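Local coordinates for peptidoglycan-N-acetylmuramic acid deacetylase PdaA (Bacillus subtilis, PDB 1W1B), which removes the acetyl group from N-acetylmuramic acid in peptidoglycan, leading to muramic delta-lactam in the spore cortex, and is required for germination, at residues A[92-97]-A[120-125]; A[116-121]-A[155-160]. All blocks are in the same frame, centred on the assembly; numbering follows the deposited sequence.

Interaction 1. Residues A[92-97]-A[120-125]; sequences FVTGHF and FHHPDL. With CD (cadmium ion), chain D; CD (cadmium ion), chain C.
G95 and T94, at the turn from strand 90-93 into helix 95-100, pack against F120 and H122 of the loop that follows the neighbouring strand 114-117, a partly buried contact between a helix N-terminus and a loop beside the metal site of the NodB homology domain. Its one direct hydrogen bond runs from G95 N to F120 O at 2.9 Å; an angle of 132° at the hydrogen shows that it is clearly bent. The F120 ring lies over the same glycine: G95 CA sits 3.7 Å from the ring centroid and 19° off the normal, a CH-pi contact over the face, displaced toward the rim on the CD2-CE2 side. With CG anti to the backbone N (chi1 -160°), the ring swings back toward G95 although its CB starts away from it. T94 is the N-cap of helix 95-100, its OG1 accepting from F97 N at 3.2 Å. The same side chain sends CG2 to within 3.7 Å of H122 CD2, meeting the imidazole obliquely. H122 NE2 binds a cadmium ion at 2.4 Å, and P159 touches this histidine as well. A second cadmium is held by H121 NE2 at 2.6 Å, and F120 CD1 rests over the centre of that imidazole. The threonine thus divides its two branches, hydroxyl capping the helix start and methyl against the H122 ring, so that one residue borders both the helix N-terminus and a metal ligand.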
ATOM      1  N   PHE A  92      -0.150   1.861  -4.832  1.00 20.70           N
ATOM      2  CA  PHE A  92       0.801   0.927  -5.428  1.00 20.75           C
ATOM      3  C   PHE A  92       0.153   0.382  -6.690  1.00 21.42           C
ATOM      4  O   PHE A  92      -0.806  -0.402  -6.641  1.00 21.17           O
ATOM      5  CB  PHE A  92       1.150  -0.181  -4.417  1.00 19.43           C
ATOM      6  CG  PHE A  92       2.029   0.304  -3.274  1.00 18.99           C
ATOM      7  CD1 PHE A  92       3.418   0.318  -3.398  1.00 20.55           C
ATOM      8  CD2 PHE A  92       1.464   0.766  -2.083  1.00 20.48           C
ATOM      9  CE1 PHE A  92       4.246   0.779  -2.350  1.00 17.68           C
ATOM     10  CE2 PHE A  92       2.273   1.233  -1.031  1.00 19.05           C
ATOM     11  CZ  PHE A  92       3.668   1.237  -1.170  1.00 20.13           C
ATOM     12  N   VAL A  93       0.682   0.818  -7.832  1.00 22.09           N
ATOM     13  CA  VAL A  93       0.117   0.438  -9.118  1.00 21.40           C
ATOM     14  C   VAL A  93       0.934  -0.533  -9.955  1.00 21.66           C
ATOM     15  O   VAL A  93       2.161  -0.630  -9.820  1.00 22.68           O
ATOM     16  CB  VAL A  93      -0.193   1.721  -9.967  1.00 21.64           C
ATOM     17  CG1 VAL A  93      -1.157   2.619  -9.200  1.00 19.50           C
ATOM     18  CG2 VAL A  93       1.109   2.489 -10.300  1.00 20.28           C
ATOM     19  N   THR A  94       0.236  -1.281 -10.805  1.00 23.23           N
ATOM     20  CA  THR A  94       0.905  -2.214 -11.701  1.00 24.62           C
ATOM     21  C   THR A  94       1.019  -1.550 -13.069  1.00 24.78           C
ATOM     22  O   THR A  94       0.461  -0.467 -13.284  1.00 22.76           O
ATOM     23  CB  THR A  94       0.136  -3.532 -11.874  1.00 20.99           C
ATOM     24  OG1 THR A  94      -1.127  -3.269 -12.506  1.00 22.74           O
ATOM     25  CG2 THR A  94      -0.046  -4.236 -10.512  1.00 20.39           C
ATOM     26  N   GLY A  95       1.737  -2.218 -13.977  1.00 26.10           N
ATOM     27  CA  GLY A  95       1.941  -1.707 -15.320  1.00 25.21           C
ATOM     28  C   GLY A  95       0.628  -1.673 -16.058  1.00 26.66           C
ATOM     29  O   GLY A  95       0.332  -0.699 -16.763  1.00 24.61           O
ATOM     30  N   HIS A  96      -0.168  -2.728 -15.895  1.00 27.14           N
ATOM     31  CA  HIS A  96      -1.467  -2.761 -16.550  1.00 28.96           C
ATOM     32  C   HIS A  96      -2.358  -1.626 -16.060  1.00 26.95           C
ATOM     33  O   HIS A  96      -3.091  -1.032 -16.849  1.00 26.67           O
ATOM     34  CB  HIS A  96      -2.218  -4.088 -16.320  1.00 31.24           C
ATOM     35  CG  HIS A  96      -3.654  -4.040 -16.771  1.00 36.32           C
ATOM     36  ND1 HIS A  96      -4.711  -3.882 -15.895  1.00 38.18           N
ATOM     37  CD2 HIS A  96      -4.198  -4.024 -18.016  1.00 36.41           C
ATOM     38  CE1 HIS A  96      -5.838  -3.765 -16.579  1.00 36.96           C
ATOM     39  NE2 HIS A  96      -5.554  -3.848 -17.867  1.00 37.02           N
ATOM     40  N   PHE A  97      -2.302  -1.331 -14.763  1.00 24.82           N
ATOM     41  CA  PHE A  97      -3.144  -0.272 -14.229  1.00 22.13           C
ATOM     42  C   PHE A  97      -2.771   1.078 -14.806  1.00 21.86           C
ATOM     43  O   PHE A  97      -3.637   1.834 -15.233  1.00 21.41           O
ATOM     44  CB  PHE A  97      -3.047  -0.186 -12.709  1.00 20.14           C
ATOM     45  CG  PHE A  97      -4.006   0.811 -12.112  1.00 21.17           C
ATOM     46  CD1 PHE A  97      -5.342   0.471 -11.906  1.00 20.76           C
ATOM     47  CD2 PHE A  97      -3.591   2.110 -11.815  1.00 21.85           C
ATOM     48  CE1 PHE A  97      -6.256   1.412 -11.410  1.00 24.47           C
ATOM     49  CE2 PHE A  97      -4.500   3.070 -11.317  1.00 23.01           C
ATOM     50  CZ  PHE A  97      -5.832   2.716 -11.116  1.00 24.70           C
ATOM     51  N   PHE A 120       5.501  -4.064 -12.970  1.00 26.95           N
ATOM     52  CA  PHE A 120       4.816  -3.971 -14.249  1.00 28.62           C
ATOM     53  C   PHE A 120       3.827  -5.085 -14.550  1.00 28.75           C
ATOM     54  O   PHE A 120       2.659  -4.812 -14.849  1.00 29.25           O
ATOM     55  CB  PHE A 120       5.823  -3.856 -15.406  1.00 27.32           C
ATOM     56  CG  PHE A 120       5.212  -3.298 -16.661  1.00 30.23           C
ATOM     57  CD1 PHE A 120       4.606  -4.135 -17.592  1.00 30.37           C
ATOM     58  CD2 PHE A 120       5.133  -1.916 -16.853  1.00 30.91           C
ATOM     59  CE1 PHE A 120       3.920  -3.605 -18.691  1.00 32.31           C
ATOM     60  CE2 PHE A 120       4.451  -1.374 -17.948  1.00 31.66           C
ATOM     61  CZ  PHE A 120       3.841  -2.219 -18.866  1.00 32.13           C
ATOM     62  N   HIS A 121       4.284  -6.332 -14.469  1.00 29.08           N
ATOM     63  CA  HIS A 121       3.415  -7.463 -14.770  1.00 28.79           C
ATOM     64  C   HIS A 121       2.863  -8.160 -13.544  1.00 28.45           C
ATOM     65  O   HIS A 121       2.183  -9.169 -13.677  1.00 30.27           O
ATOM     66  CB  HIS A 121       4.134  -8.504 -15.641  1.00 28.55           C
ATOM     67  CG  HIS A 121       4.597  -7.979 -16.963  1.00 28.23           C
ATOM     68  ND1 HIS A 121       5.894  -7.568 -17.187  1.00 28.50           N
ATOM     69  CD2 HIS A 121       3.938  -7.797 -18.132  1.00 28.26           C
ATOM     70  CE1 HIS A 121       6.013  -7.158 -18.437  1.00 28.53           C
ATOM     71  NE2 HIS A 121       4.840  -7.286 -19.030  1.00 28.99           N
ATOM     72  N   HIS A 122       3.149  -7.633 -12.357  1.00 29.49           N
ATOM     73  CA  HIS A 122       2.654  -8.230 -11.119  1.00 30.05           C
ATOM     74  C   HIS A 122       3.063  -9.714 -11.021  1.00 31.04           C
ATOM     75  O   HIS A 122       2.245 -10.582 -10.705  1.00 30.30           O
ATOM     76  CB  HIS A 122       1.125  -8.090 -11.053  1.00 28.54           C
ATOM     77  CG  HIS A 122       0.550  -8.263  -9.677  1.00 29.65           C
ATOM     78  ND1 HIS A 122      -0.010  -9.444  -9.240  1.00 30.03           N
ATOM     79  CD2 HIS A 122       0.421  -7.388  -8.650  1.00 30.64           C
ATOM     80  CE1 HIS A 122      -0.462  -9.291  -8.008  1.00 29.72           C
ATOM     81  NE2 HIS A 122      -0.212  -8.051  -7.625  1.00 31.69           N
ATOM     82  N   PRO A 123       4.341 -10.021 -11.297  1.00 32.30           N
ATOM     83  CA  PRO A 123       4.793 -11.416 -11.214  1.00 33.32           C
ATOM     84  C   PRO A 123       5.255 -11.751  -9.795  1.00 33.60           C
ATOM     85  O   PRO A 123       5.302 -10.880  -8.924  1.00 34.86           O
ATOM     86  CB  PRO A 123       5.971 -11.440 -12.178  1.00 32.08           C
ATOM     87  CG  PRO A 123       6.627 -10.102 -11.857  1.00 33.80           C
ATOM     88  CD  PRO A 123       5.424  -9.149 -11.810  1.00 32.26           C
ATOM     89  N   ASP A 124       5.579 -13.016  -9.571  1.00 33.07           N
ATOM     90  CA  ASP A 124       6.120 -13.438  -8.292  1.00 33.37           C
ATOM     91  C   ASP A 124       7.593 -13.093  -8.503  1.00 34.10           C
ATOM     92  O   ASP A 124       8.282 -13.754  -9.279  1.00 34.00           O
ATOM     93  CB  ASP A 124       5.993 -14.949  -8.105  1.00 34.45           C
ATOM     94  CG  ASP A 124       6.652 -15.426  -6.819  1.00 35.44           C
ATOM     95  OD1 ASP A 124       7.614 -14.783  -6.346  1.00 35.82           O
ATOM     96  OD2 ASP A 124       6.220 -16.455  -6.278  1.00 38.84           O
ATOM     97  N   LEU A 125       8.068 -12.050  -7.829  1.00 35.45           N
ATOM     98  CA  LEU A 125       9.449 -11.604  -7.975  1.00 33.23           C
ATOM     99  C   LEU A 125      10.515 -12.627  -7.555  1.00 32.72           C
ATOM    100  O   LEU A 125      11.675 -12.493  -7.943  1.00 29.24           O
ATOM    101  CB  LEU A 125       9.648 -10.292  -7.197  1.00 33.45           C
ATOM    102  CG  LEU A 125       8.785  -9.091  -7.642  1.00 32.94           C
ATOM    103  CD1 LEU A 125       8.842  -7.995  -6.567  1.00 31.17           C
ATOM    104  CD2 LEU A 125       9.249  -8.574  -9.003  1.00 27.22           C
TER
HETATM  105 CD    CD D1260       4.600  -6.597 -21.501  0.50 32.18          CD
HETATM  106 CD    CD C1259      -1.648  -7.119  -5.922  0.50 23.97          CD
HETATM  107  O   HOH W   1      -3.063  -6.661  -3.621  1.00 25.90           O
HETATM  108  O   HOH W   2      -0.505  -8.307  -4.195  1.00 21.76           O
HETATM  109  O   HOH W   3      -3.117  -5.738  -7.261  1.00 28.07           O
HETATM  110  O   HOH W   4       4.156  -4.145 -22.486  1.00 46.13           O

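Interaction 2. Residues A[116-121]-A[155-160]; sequences GNHSFH and YLRPPR. With CD (cadmium ion), chain C; CD (cadmium ion), chain D.
H118 grips a cadmium ion and a backbone carbonyl through its two ring nitrogens: NE2 binds the metal at 2.4 Å, while ND1 donates to R157 O at 2.7 Å. CG lies anti to the backbone N of H118 (chi1 -156°), which brings the ring back toward R157. The carbonyl oxygen lies only 3° out of the imidazole plane, although the donor stands well above the carbonyl plane. The metal at NE2 and this bond at ND1 together fix the rotation of the ring, and the ND1 bond probably makes NE2 a somewhat better donor to the metal. Two backbone bonds bracket N117: its N donates to Y155 O at 2.9 Å, and R157 N donates to its O at 3.0 Å in a nearly straight bond. They form a single beta bridge between N117 and L156, joining strand 114-117 to strand 155-156 in the NodB homology domain of this family 4 carbohydrate esterase. N117 then folds back on its own chain in an Asx turn, OD1 accepting from S119 N in the carbonyl plane. R157 runs from its bridged backbone to a salt bridge with D67, the probable catalytic proton acceptor, and its NH2 also donates to T65. Among the metal-bound waters, water 2 accepts from R160 N at 2.7 Å. Farther out, L156 CD1 lies 3.5 Å from N117 O, and P159 CG approaches H118 O at 3.3 Å, beside S119.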
ATOM      1  N   GLY A 116       3.121   4.414  -5.674  1.00 21.10           N
ATOM      2  CA  GLY A 116       4.090   3.393  -5.319  1.00 20.84           C
ATOM      3  C   GLY A 116       4.208   2.356  -6.418  1.00 21.07           C
ATOM      4  O   GLY A 116       3.401   2.333  -7.350  1.00 20.76           O
ATOM      5  N   ASN A 117       5.195   1.474  -6.295  1.00 21.23           N
ATOM      6  CA  ASN A 117       5.444   0.467  -7.309  1.00 20.44           C
ATOM      7  C   ASN A 117       4.912  -0.916  -6.930  1.00 22.15           C
ATOM      8  O   ASN A 117       5.262  -1.475  -5.877  1.00 20.52           O
ATOM      9  CB  ASN A 117       6.954   0.371  -7.579  1.00 22.25           C
ATOM     10  CG  ASN A 117       7.271  -0.081  -9.005  1.00 23.96           C
ATOM     11  OD1 ASN A 117       6.665  -1.019  -9.529  1.00 22.41           O
ATOM     12  ND2 ASN A 117       8.225   0.588  -9.631  1.00 24.21           N
ATOM     13  N   HIS A 118       4.069  -1.471  -7.797  1.00 21.92           N
ATOM     14  CA  HIS A 118       3.523  -2.805  -7.563  1.00 22.82           C
ATOM     15  C   HIS A 118       3.979  -3.736  -8.702  1.00 23.90           C
ATOM     16  O   HIS A 118       3.400  -4.808  -8.903  1.00 23.49           O
ATOM     17  CB  HIS A 118       1.986  -2.739  -7.481  1.00 21.04           C
ATOM     18  CG  HIS A 118       1.369  -3.869  -6.714  1.00 21.50           C
ATOM     19  ND1 HIS A 118       2.034  -4.539  -5.708  1.00 20.67           N
ATOM     20  CD2 HIS A 118       0.127  -4.412  -6.770  1.00 22.70           C
ATOM     21  CE1 HIS A 118       1.230  -5.445  -5.178  1.00 23.58           C
ATOM     22  NE2 HIS A 118       0.068  -5.388  -5.805  1.00 23.24           N
ATOM     23  N   SER A 119       5.032  -3.304  -9.414  1.00 24.51           N
ATOM     24  CA  SER A 119       5.654  -4.017 -10.554  1.00 27.04           C
ATOM     25  C   SER A 119       4.825  -3.964 -11.833  1.00 26.80           C
ATOM     26  O   SER A 119       3.599  -3.860 -11.797  1.00 27.91           O
ATOM     27  CB  SER A 119       5.951  -5.486 -10.227  1.00 24.21           C
ATOM     28  OG  SER A 119       4.781  -6.262 -10.373  1.00 27.18           O
ATOM     29  N   PHE A 120       5.501  -4.064 -12.970  1.00 26.95           N
ATOM     30  CA  PHE A 120       4.816  -3.971 -14.249  1.00 28.62           C
ATOM     31  C   PHE A 120       3.827  -5.085 -14.550  1.00 28.75           C
ATOM     32  O   PHE A 120       2.659  -4.812 -14.849  1.00 29.25           O
ATOM     33  CB  PHE A 120       5.823  -3.856 -15.406  1.00 27.32           C
ATOM     34  CG  PHE A 120       5.212  -3.298 -16.661  1.00 30.23           C
ATOM     35  CD1 PHE A 120       4.606  -4.135 -17.592  1.00 30.37           C
ATOM     36  CD2 PHE A 120       5.133  -1.916 -16.853  1.00 30.91           C
ATOM     37  CE1 PHE A 120       3.920  -3.605 -18.691  1.00 32.31           C
ATOM     38  CE2 PHE A 120       4.451  -1.374 -17.948  1.00 31.66           C
ATOM     39  CZ  PHE A 120       3.841  -2.219 -18.866  1.00 32.13           C
ATOM     40  N   HIS A 121       4.284  -6.332 -14.469  1.00 29.08           N
ATOM     41  CA  HIS A 121       3.415  -7.463 -14.770  1.00 28.79           C
ATOM     42  C   HIS A 121       2.863  -8.160 -13.544  1.00 28.45           C
ATOM     43  O   HIS A 121       2.183  -9.169 -13.677  1.00 30.27           O
ATOM     44  CB  HIS A 121       4.134  -8.504 -15.641  1.00 28.55           C
ATOM     45  CG  HIS A 121       4.597  -7.979 -16.963  1.00 28.23           C
ATOM     46  ND1 HIS A 121       5.894  -7.568 -17.187  1.00 28.50           N
ATOM     47  CD2 HIS A 121       3.938  -7.797 -18.132  1.00 28.26           C
ATOM     48  CE1 HIS A 121       6.013  -7.158 -18.437  1.00 28.53           C
ATOM     49  NE2 HIS A 121       4.840  -7.286 -19.030  1.00 28.99           N
ATOM     50  N   TYR A 155       9.038   3.298  -3.533  1.00 24.49           N
ATOM     51  CA  TYR A 155       8.390   2.380  -2.579  1.00 24.84           C
ATOM     52  C   TYR A 155       7.926   1.132  -3.313  1.00 24.31           C
ATOM     53  O   TYR A 155       7.386   1.207  -4.414  1.00 24.12           O
ATOM     54  CB  TYR A 155       7.183   3.043  -1.914  1.00 24.58           C
ATOM     55  CG  TYR A 155       7.554   4.249  -1.094  1.00 24.24           C
ATOM     56  CD1 TYR A 155       8.321   4.117   0.066  1.00 23.72           C
ATOM     57  CD2 TYR A 155       7.147   5.530  -1.485  1.00 24.28           C
ATOM     58  CE1 TYR A 155       8.674   5.248   0.826  1.00 24.86           C
ATOM     59  CE2 TYR A 155       7.488   6.655  -0.744  1.00 22.61           C
ATOM     60  CZ  TYR A 155       8.247   6.514   0.410  1.00 25.69           C
ATOM     61  OH  TYR A 155       8.550   7.641   1.152  1.00 29.19           O
ATOM     62  N   LEU A 156       8.125  -0.022  -2.704  1.00 24.52           N
ATOM     63  CA  LEU A 156       7.722  -1.251  -3.359  1.00 26.14           C
ATOM     64  C   LEU A 156       6.810  -2.125  -2.524  1.00 26.34           C
ATOM     65  O   LEU A 156       7.043  -2.325  -1.333  1.00 29.90           O
ATOM     66  CB  LEU A 156       8.957  -2.090  -3.750  1.00 23.63           C
ATOM     67  CG  LEU A 156       8.657  -3.554  -4.125  1.00 22.85           C
ATOM     68  CD1 LEU A 156       7.969  -3.612  -5.490  1.00 20.58           C
ATOM     69  CD2 LEU A 156       9.945  -4.375  -4.151  1.00 20.85           C
ATOM     70  N   ARG A 157       5.752  -2.619  -3.149  1.00 26.26           N
ATOM     71  CA  ARG A 157       4.885  -3.575  -2.486  1.00 25.61           C
ATOM     72  C   ARG A 157       4.921  -4.790  -3.431  1.00 23.83           C
ATOM     73  O   ARG A 157       4.420  -4.735  -4.555  1.00 22.24           O
ATOM     74  CB  ARG A 157       3.464  -3.059  -2.316  1.00 24.12           C
ATOM     75  CG  ARG A 157       2.631  -4.056  -1.504  1.00 25.74           C
ATOM     76  CD  ARG A 157       1.373  -3.442  -0.970  1.00 26.10           C
ATOM     77  NE  ARG A 157       1.576  -2.653   0.247  1.00 24.38           N
ATOM     78  CZ  ARG A 157       0.723  -1.719   0.644  1.00 21.57           C
ATOM     79  NH1 ARG A 157      -0.353  -1.467  -0.092  1.00 18.93           N
ATOM     80  NH2 ARG A 157       0.920  -1.061   1.774  1.00 18.34           N
ATOM     81  N   PRO A 158       5.555  -5.890  -2.990  1.00 26.00           N
ATOM     82  CA  PRO A 158       5.686  -7.124  -3.779  1.00 27.17           C
ATOM     83  C   PRO A 158       4.354  -7.653  -4.297  1.00 29.46           C
ATOM     84  O   PRO A 158       3.365  -7.690  -3.559  1.00 28.46           O
ATOM     85  CB  PRO A 158       6.326  -8.109  -2.798  1.00 24.40           C
ATOM     86  CG  PRO A 158       7.066  -7.217  -1.845  1.00 27.74           C
ATOM     87  CD  PRO A 158       6.105  -6.078  -1.634  1.00 25.89           C
ATOM     88  N   PRO A 159       4.307  -8.049  -5.581  1.00 30.15           N
ATOM     89  CA  PRO A 159       3.058  -8.581  -6.127  1.00 32.39           C
ATOM     90  C   PRO A 159       2.723  -9.865  -5.357  1.00 36.35           C
ATOM     91  O   PRO A 159       3.621 -10.661  -5.059  1.00 37.75           O
ATOM     92  CB  PRO A 159       3.410  -8.847  -7.584  1.00 31.89           C
ATOM     93  CG  PRO A 159       4.442  -7.809  -7.886  1.00 29.03           C
ATOM     94  CD  PRO A 159       5.309  -7.845  -6.643  1.00 30.34           C
ATOM     95  N   ARG A 160       1.448 -10.052  -5.019  1.00 39.01           N
ATOM     96  CA  ARG A 160       1.001 -11.230  -4.268  1.00 43.68           C
ATOM     97  C   ARG A 160       1.502 -11.249  -2.828  1.00 43.39           C
ATOM     98  O   ARG A 160       1.276 -12.221  -2.108  1.00 45.42           O
ATOM     99  CB  ARG A 160       1.454 -12.529  -4.949  1.00 49.31           C
ATOM    100  CG  ARG A 160       0.752 -12.860  -6.265  1.00 55.78           C
ATOM    101  CD  ARG A 160       0.010 -14.217  -6.208  1.00 57.90           C
ATOM    102  NE  ARG A 160      -1.200 -14.178  -5.385  1.00 61.74           N
ATOM    103  CZ  ARG A 160      -1.300 -14.658  -4.145  1.00 63.60           C
ATOM    104  NH1 ARG A 160      -0.258 -15.234  -3.550  1.00 64.01           N
ATOM    105  NH2 ARG A 160      -2.452 -14.558  -3.495  1.00 64.37           N
TER
HETATM  106 CD    CD C1259      -1.648  -7.119  -5.922  0.50 23.97          CD
HETATM  107 CD    CD D1260       4.600  -6.597 -21.501  0.50 32.18          CD
HETATM  108  O   HOH W   2      -0.505  -8.307  -4.195  1.00 21.76           O
HETATM  109  O   HOH W   1      -3.063  -6.661  -3.621  1.00 25.90           O
HETATM  110  O   HOH W   3      -3.117  -5.738  -7.261  1.00 28.07           O
HETATM  111  O   HOH W   4       4.156  -4.145 -22.486  1.00 46.13           O

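Interactions 1 and 2 lie side by side, their centres about 6 Å apart, and share F120 and H121. Neighbouring strands 90-93 and 114-117 join them directly: V93 O is 2.9 Å from H118 N and V93 N is 3.1 Å from G116 O, both probable hydrogen bonds. Each contact supplies one histidine to the same cadmium ion, H122 from interaction 1 and H118 from interaction 2, and the two rings meet edge-to-face. Three waters also bind this metal. P123 O packs against P159 CB at 3.1 Å, so the two loops also touch there. The side chain of H122 lies about 6 Å from that of D67, the likely proton acceptor.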